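PDB 6I5S: bottromycin amidohydrolase from Streptomyces purpureus, which probably hydrolyses a thiazoline-containing precursor of bottromycin, acting as the thiazoline-specific gatekeeper of its biosynthesis. Local coordinates for residues P88-D92 against L106-T112; V171-L175 against R202-P206; L434-W438 against A451-G455. One frame throughout, in Å; residues are numbered along the deposited sequence.

The three contacts follow one another along the chain. Contact 1 pairs strand 84-95 with strand 111-116, joined along the chain by helix 100-108, deep in the central sheet. Contact 2 lies about 27 Å from it between centres and sets helix 164-177 against the end of helix 190-203. Contact 3 packs the loop after helix 431-444 back against that helix. Its centre is about 15 Å from that of contact 1, and the two touch: His109 and Val108 pack on Trp438 and Arg454, so the C-terminal region covers the end of helix 100-108. Contacts 2 and 3 are about 40 Å apart between centres. The chain soon after 88-92 supplies the zinc ligands His94 and His96, and that following each segment of contact 2 supplies Xaa183 and His210.

Contact 1 of 3, residues P88-D92 against L106-T112; sequences PGFVD and LLVHGVT
Phe90 and Val111 form a parallel beta bridge, held by two backbone hydrogen bonds: Phe90 N to Gly110 O at 3.0 Å and Thr112 N to Phe90 O at 2.9 Å. The same Phe90 O also receives a C-H...O contact from Val111 CA at 3.4 Å. Helix 100-108 leads into this bridge by a Schellman motif with Gly110, at positive phi, as C-prime residue; Leu106 O there accepts from His109 N and Val111 N on opposite faces of its plane. Among side chains, the Phe90 ring turns its edge to His109 O, which lies near the ring plane, 3.5 Å from Phe90 CD2. His109 O is itself hydrogen-bonded to His361 NE2. Val111 places CG2 against Phe90 CB at 4.1 Å; CG1, anti to the backbone N (chi1 178°), reaches Asp92 N at 3.6 Å. Thr112 OG1 comes within 3.3 Å of Gly89 CA, an approach a side chain on Gly89 would block. Asp92 OD1 bonds to Thr347 OG1. Strand 84-95, helix 100-108 and strand 111-116 form a beta-alpha-beta crossover: backbone bonds fix the register of its two strands, and Asp92 OD2, accepting from His94 N, probably helps hold the strand end that carries this zinc ligand.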
# COMPACT_ATOMS: atom_id res chain seq x y z
N PRO A 88 -4.02 11.63 -9.25
CA PRO A 88 -3.19 11.77 -8.06
C PRO A 88 -2.29 10.55 -7.94
O PRO A 88 -2.59 9.45 -8.42
CB PRO A 88 -4.20 11.81 -6.93
CG PRO A 88 -5.45 12.28 -7.54
CD PRO A 88 -5.46 11.63 -8.88
N GLY A 89 -1.17 10.74 -7.27
CA GLY A 89 -0.30 9.61 -6.98
C GLY A 89 -1.01 8.60 -6.10
O GLY A 89 -1.85 8.96 -5.29
N PHE A 90 -0.66 7.32 -6.30
CA PHE A 90 -1.27 6.21 -5.57
C PHE A 90 -0.64 6.04 -4.20
O PHE A 90 0.53 6.39 -3.96
CB PHE A 90 -1.10 4.89 -6.35
CG PHE A 90 -1.54 4.98 -7.77
CD1 PHE A 90 -2.68 5.68 -8.11
CD2 PHE A 90 -0.80 4.40 -8.76
CE1 PHE A 90 -3.06 5.83 -9.46
CE2 PHE A 90 -1.19 4.55 -10.12
CZ PHE A 90 -2.33 5.26 -10.43
N VAL A 91 -1.43 5.45 -3.30
CA VAL A 91 -1.00 5.15 -1.93
C VAL A 91 -1.18 3.67 -1.69
O VAL A 91 -2.32 3.16 -1.72
CB VAL A 91 -1.80 5.95 -0.89
CG1 VAL A 91 -1.13 5.72 0.52
CG2 VAL A 91 -1.81 7.45 -1.27
N ASP A 92 -0.08 2.96 -1.45
CA ASP A 92 -0.20 1.59 -0.95
C ASP A 92 -0.54 1.65 0.54
O ASP A 92 0.31 2.00 1.38
CB ASP A 92 1.06 0.76 -1.20
CG ASP A 92 0.87 -0.71 -0.82
OD1 ASP A 92 1.58 -1.54 -1.37
OD2 ASP A 92 0.01 -1.04 0.05
N LEU A 106 7.59 0.59 -5.81
CA LEU A 106 6.42 1.44 -5.64
C LEU A 106 6.41 2.59 -6.64
O LEU A 106 5.38 2.79 -7.32
CB LEU A 106 6.32 1.95 -4.20
CG LEU A 106 6.08 0.88 -3.15
CD1 LEU A 106 6.24 1.45 -1.75
CD2 LEU A 106 4.71 0.23 -3.28
N LEU A 107 7.54 3.35 -6.76
CA LEU A 107 7.57 4.52 -7.62
C LEU A 107 7.27 4.15 -9.05
O LEU A 107 6.53 4.84 -9.75
CB LEU A 107 8.95 5.17 -7.57
CG LEU A 107 9.25 5.92 -6.29
CD1 LEU A 107 10.72 6.38 -6.38
CD2 LEU A 107 8.30 7.09 -6.15
N VAL A 108 7.87 3.07 -9.51
CA VAL A 108 7.71 2.65 -10.92
C VAL A 108 6.25 2.38 -11.24
O VAL A 108 5.81 2.53 -12.39
CB VAL A 108 8.59 1.39 -11.15
CG1 VAL A 108 8.08 0.55 -12.29
CG2 VAL A 108 10.03 1.81 -11.35
N HIS A 109 5.45 2.01 -10.23
CA HIS A 109 4.06 1.66 -10.44
C HIS A 109 3.12 2.77 -10.02
O HIS A 109 1.91 2.53 -9.94
CB HIS A 109 3.73 0.34 -9.72
CG HIS A 109 4.41 -0.81 -10.38
ND1 HIS A 109 5.70 -1.19 -10.08
CD2 HIS A 109 4.00 -1.63 -11.39
CE1 HIS A 109 6.07 -2.17 -10.89
NE2 HIS A 109 5.06 -2.46 -11.69
N GLY A 110 3.65 3.99 -9.86
CA GLY A 110 2.84 5.17 -9.60
C GLY A 110 2.50 5.40 -8.15
O GLY A 110 1.67 6.26 -7.83
N VAL A 111 3.08 4.61 -7.27
CA VAL A 111 2.82 4.70 -5.83
C VAL A 111 3.80 5.71 -5.24
O VAL A 111 5.01 5.44 -5.15
CB VAL A 111 2.95 3.35 -5.15
CG1 VAL A 111 2.70 3.54 -3.63
CG2 VAL A 111 1.97 2.32 -5.69
N THR A 112 3.28 6.86 -4.85
CA THR A 112 4.07 7.95 -4.35
C THR A 112 3.99 8.14 -2.84
O THR A 112 4.61 9.07 -2.32
CB THR A 112 3.67 9.27 -5.05
OG1 THR A 112 2.29 9.53 -4.89
CG2 THR A 112 3.95 9.21 -6.57

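Contact 2 of 3, residues V171-L175 against R202-P206; sequences VDDVL and RAGIP
Ile205 packs against the side of helix 164-177, meeting Val171, Val174 and Leu175, residues spaced to form one apolar strip along the helix. Its CB is directed toward that strip and splits into two branches. The short one, Ile205 CG2, comes up to Val174 CG1 at 3.9 Å. In the long branch Ile205 CG1, anti to the carbonyl carbon (chi1 -60°), touches both Val174 CG1 (3.8 Å) and Leu175 CD2 (4.0 Å). Extended chi2 (163°) carries Ile205 CD1 onward, where it meets Val174 CG1 tip to tip at 3.7 Å, Leu175 CD2 at 3.9 Å and Val171 CG1 at 4.0 Å. The chain reaches this point after a Schellman motif with Gly204, at positive phi, as the first residue to leave helical geometry. Beyond it, Pro206 bonds through its backbone to Ile182, the neighbour of the zinc-bridging carboxylated lysine, and both Val174 and Ile205 pack on Ile182. Cut back to an alanine, Ile205 would lose CG1, CG2 and CD1, which is likely to open a gap beside Val174 CG1 and leave Val171 CG1 and Leu175 CD2 without the CD1 methyl they now touch. Nearer the surface, Ala203 CB adds a looser contact with Leu175 CD1 at 4.2 Å.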
# COMPACT_ATOMS: atom_id res chain seq x y z
N VAL A 171 2.53 6.24 23.34
CA VAL A 171 2.10 7.59 23.02
C VAL A 171 3.30 8.58 23.11
O VAL A 171 3.46 9.46 22.26
CB VAL A 171 0.93 7.99 23.94
CG1 VAL A 171 0.63 9.48 23.88
CG2 VAL A 171 -0.39 7.22 23.56
N ASP A 172 4.19 8.39 24.09
CA ASP A 172 5.39 9.24 24.19
C ASP A 172 6.28 9.15 22.95
O ASP A 172 6.82 10.17 22.49
CB ASP A 172 6.22 8.83 25.39
CG ASP A 172 5.53 9.15 26.73
OD1 ASP A 172 4.67 10.07 26.76
OD2 ASP A 172 5.93 8.56 27.78
N ASP A 173 6.52 7.90 22.47
CA ASP A 173 7.30 7.68 21.26
C ASP A 173 6.63 8.33 20.05
O ASP A 173 7.30 8.96 19.22
CB ASP A 173 7.47 6.20 20.99
CG ASP A 173 8.60 5.54 21.76
OD1 ASP A 173 9.39 6.18 22.44
OD2 ASP A 173 8.73 4.28 21.66
N VAL A 174 5.32 8.18 19.91
CA VAL A 174 4.61 8.75 18.77
C VAL A 174 4.80 10.26 18.74
O VAL A 174 5.19 10.84 17.72
CB VAL A 174 3.12 8.34 18.80
CG1 VAL A 174 2.31 9.12 17.79
CG2 VAL A 174 3.01 6.84 18.54
N LEU A 175 4.49 10.92 19.85
CA LEU A 175 4.51 12.36 19.90
C LEU A 175 5.94 12.91 19.97
O LEU A 175 6.15 14.06 19.61
CB LEU A 175 3.70 12.85 21.10
CG LEU A 175 2.17 12.50 21.08
CD1 LEU A 175 1.54 13.13 22.31
CD2 LEU A 175 1.46 12.98 19.83
N ARG A 202 -7.41 11.32 22.65
CA ARG A 202 -7.14 12.58 23.33
C ARG A 202 -5.89 13.23 22.78
O ARG A 202 -5.80 14.47 22.77
CB ARG A 202 -6.99 12.34 24.83
CG ARG A 202 -8.31 11.95 25.50
CD ARG A 202 -8.15 11.66 26.97
NE ARG A 202 -9.43 11.32 27.58
CZ ARG A 202 -9.56 10.77 28.78
NH1 ARG A 202 -10.76 10.49 29.27
NH2 ARG A 202 -8.48 10.49 29.50
N ALA A 203 -4.92 12.44 22.35
CA ALA A 203 -3.67 12.98 21.84
C ALA A 203 -3.70 13.19 20.32
O ALA A 203 -2.69 13.64 19.75
CB ALA A 203 -2.51 12.04 22.18
N GLY A 204 -4.83 12.95 19.67
CA GLY A 204 -4.90 13.12 18.22
C GLY A 204 -4.18 12.08 17.40
O GLY A 204 -3.84 12.35 16.25
N ILE A 205 -3.93 10.91 17.96
CA ILE A 205 -3.17 9.85 17.30
C ILE A 205 -4.15 8.81 16.76
O ILE A 205 -4.88 8.18 17.56
CB ILE A 205 -2.21 9.18 18.27
CG1 ILE A 205 -1.21 10.19 18.84
CG2 ILE A 205 -1.45 8.06 17.56
CD1 ILE A 205 -0.55 9.65 20.06
N PRO A 206 -4.11 8.50 15.47
CA PRO A 206 -4.95 7.41 14.94
C PRO A 206 -4.44 6.04 15.31
O PRO A 206 -3.22 5.82 15.39
CB PRO A 206 -4.89 7.61 13.42
CG PRO A 206 -3.70 8.34 13.17
CD PRO A 206 -3.42 9.21 14.40

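Contact 3 of 3, residues L434-W438 against A451-G455; sequences LDRLW and AWARG
The loop 451-455 runs past helix 431-444 without regular structure, coming nearest at Asp435 and Arg454, whose CA atoms are 6.3 Å apart. Arg454 bends at chi3 (71°), which brings the guanidinium over Leu434: Leu434 CB sits 3.5 Å from Arg454 NE, above the centre of the planar group. At the guanidinium edge Asp435 pairs with the charge in a salt bridge. Arg454 NE meets Asp435 OD1 at 2.7 Å in a nearly straight bond (162°), on the anti side, somewhat out of the carboxylate plane, yet close to the guanidinium plane, while Arg454 NH2 adds a weak bond to the same oxygen at 3.3 Å. Arg454 NH1 goes on to Pro419 O. The salt bridge thus pins the polypeptide after the last helix back onto that helix, beside Val108 of helix 100-108. One turn further on, Trp438 and Trp452 make a T-shaped pair with centroids 5.2 Å apart and planes at 87°. The edge of the Trp438 six-membered ring meets the face of the Trp452 indole, Trp438 CZ2 lying over its centre, 3.7 Å from Trp452 CE2. Trp438 NE1 gives a weak hydrogen bond to Trp452 O at 3.0 Å, whereas Trp452 NE1 is taken by Ala456 O.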
# COMPACT_ATOMS: atom_id res chain seq x y z
N LEU A 434 11.28 5.34 -16.00
CA LEU A 434 10.57 4.28 -15.27
C LEU A 434 11.06 2.92 -15.72
O LEU A 434 11.32 2.04 -14.89
CB LEU A 434 9.06 4.43 -15.44
CG LEU A 434 8.40 5.69 -14.91
CD1 LEU A 434 6.96 5.80 -15.35
CD2 LEU A 434 8.48 5.73 -13.38
N ASP A 435 11.26 2.74 -17.04
CA ASP A 435 11.84 1.50 -17.53
C ASP A 435 13.20 1.24 -16.92
O ASP A 435 13.54 0.10 -16.59
CB ASP A 435 12.00 1.57 -19.05
CG ASP A 435 10.69 1.56 -19.81
OD1 ASP A 435 9.63 1.24 -19.27
OD2 ASP A 435 10.75 1.84 -21.05
N ARG A 436 14.04 2.29 -16.85
CA ARG A 436 15.40 2.12 -16.37
C ARG A 436 15.42 1.78 -14.87
O ARG A 436 16.21 0.93 -14.42
CB ARG A 436 16.20 3.40 -16.65
CG ARG A 436 17.66 3.38 -16.28
CD ARG A 436 18.37 4.66 -16.77
NE ARG A 436 18.21 4.86 -18.22
CZ ARG A 436 17.58 5.88 -18.80
NH1 ARG A 436 17.02 6.86 -18.08
NH2 ARG A 436 17.51 5.94 -20.12
N LEU A 437 14.58 2.45 -14.09
CA LEU A 437 14.49 2.14 -12.65
C LEU A 437 14.01 0.72 -12.42
O LEU A 437 14.58 -0.02 -11.61
CB LEU A 437 13.56 3.12 -11.93
CG LEU A 437 14.09 4.54 -11.67
CD1 LEU A 437 13.01 5.50 -11.16
CD2 LEU A 437 15.14 4.43 -10.65
N TRP A 438 13.00 0.30 -13.15
CA TRP A 438 12.52 -1.07 -12.97
C TRP A 438 13.60 -2.07 -13.40
O TRP A 438 13.91 -3.02 -12.67
CB TRP A 438 11.21 -1.26 -13.76
CG TRP A 438 10.53 -2.59 -13.57
CD1 TRP A 438 10.28 -3.52 -14.54
CD2 TRP A 438 9.99 -3.15 -12.34
NE1 TRP A 438 9.62 -4.61 -14.01
CE2 TRP A 438 9.44 -4.42 -12.67
CE3 TRP A 438 9.91 -2.71 -11.01
CZ2 TRP A 438 8.84 -5.24 -11.72
CZ3 TRP A 438 9.31 -3.56 -10.07
CH2 TRP A 438 8.76 -4.77 -10.45
N ALA A 451 13.19 -10.44 -18.53
CA ALA A 451 12.22 -11.41 -18.03
C ALA A 451 10.96 -10.77 -17.44
O ALA A 451 9.99 -11.50 -17.17
CB ALA A 451 12.87 -12.29 -16.97
N TRP A 452 10.95 -9.44 -17.19
CA TRP A 452 9.82 -8.81 -16.50
C TRP A 452 9.64 -7.38 -17.04
O TRP A 452 10.09 -6.36 -16.44
CB TRP A 452 9.99 -8.80 -14.98
CG TRP A 452 8.73 -8.52 -14.20
CD1 TRP A 452 7.56 -7.94 -14.65
CD2 TRP A 452 8.50 -8.83 -12.83
NE1 TRP A 452 6.62 -7.92 -13.65
CE2 TRP A 452 7.18 -8.42 -12.52
CE3 TRP A 452 9.28 -9.40 -11.82
CZ2 TRP A 452 6.63 -8.59 -11.27
CZ3 TRP A 452 8.74 -9.54 -10.58
CH2 TRP A 452 7.42 -9.16 -10.31
N ALA A 453 8.92 -7.27 -18.16
CA ALA A 453 8.68 -5.96 -18.76
C ALA A 453 7.83 -5.09 -17.85
O ALA A 453 6.88 -5.56 -17.20
CB ALA A 453 8.00 -6.09 -20.11
N ARG A 454 8.15 -3.80 -17.79
CA ARG A 454 7.35 -2.90 -16.98
C ARG A 454 5.92 -2.88 -17.49
O ARG A 454 5.67 -2.78 -18.71
CB ARG A 454 7.97 -1.49 -17.03
CG ARG A 454 7.30 -0.54 -16.11
CD ARG A 454 8.05 0.81 -15.95
NE ARG A 454 7.95 1.59 -17.16
CZ ARG A 454 6.92 2.38 -17.46
NH1 ARG A 454 5.90 2.51 -16.63
NH2 ARG A 454 6.95 3.09 -18.57
N GLY A 455 4.97 -2.95 -16.55
CA GLY A 455 3.55 -3.06 -16.84
C GLY A 455 2.96 -4.45 -16.69
O GLY A 455 1.74 -4.58 -16.52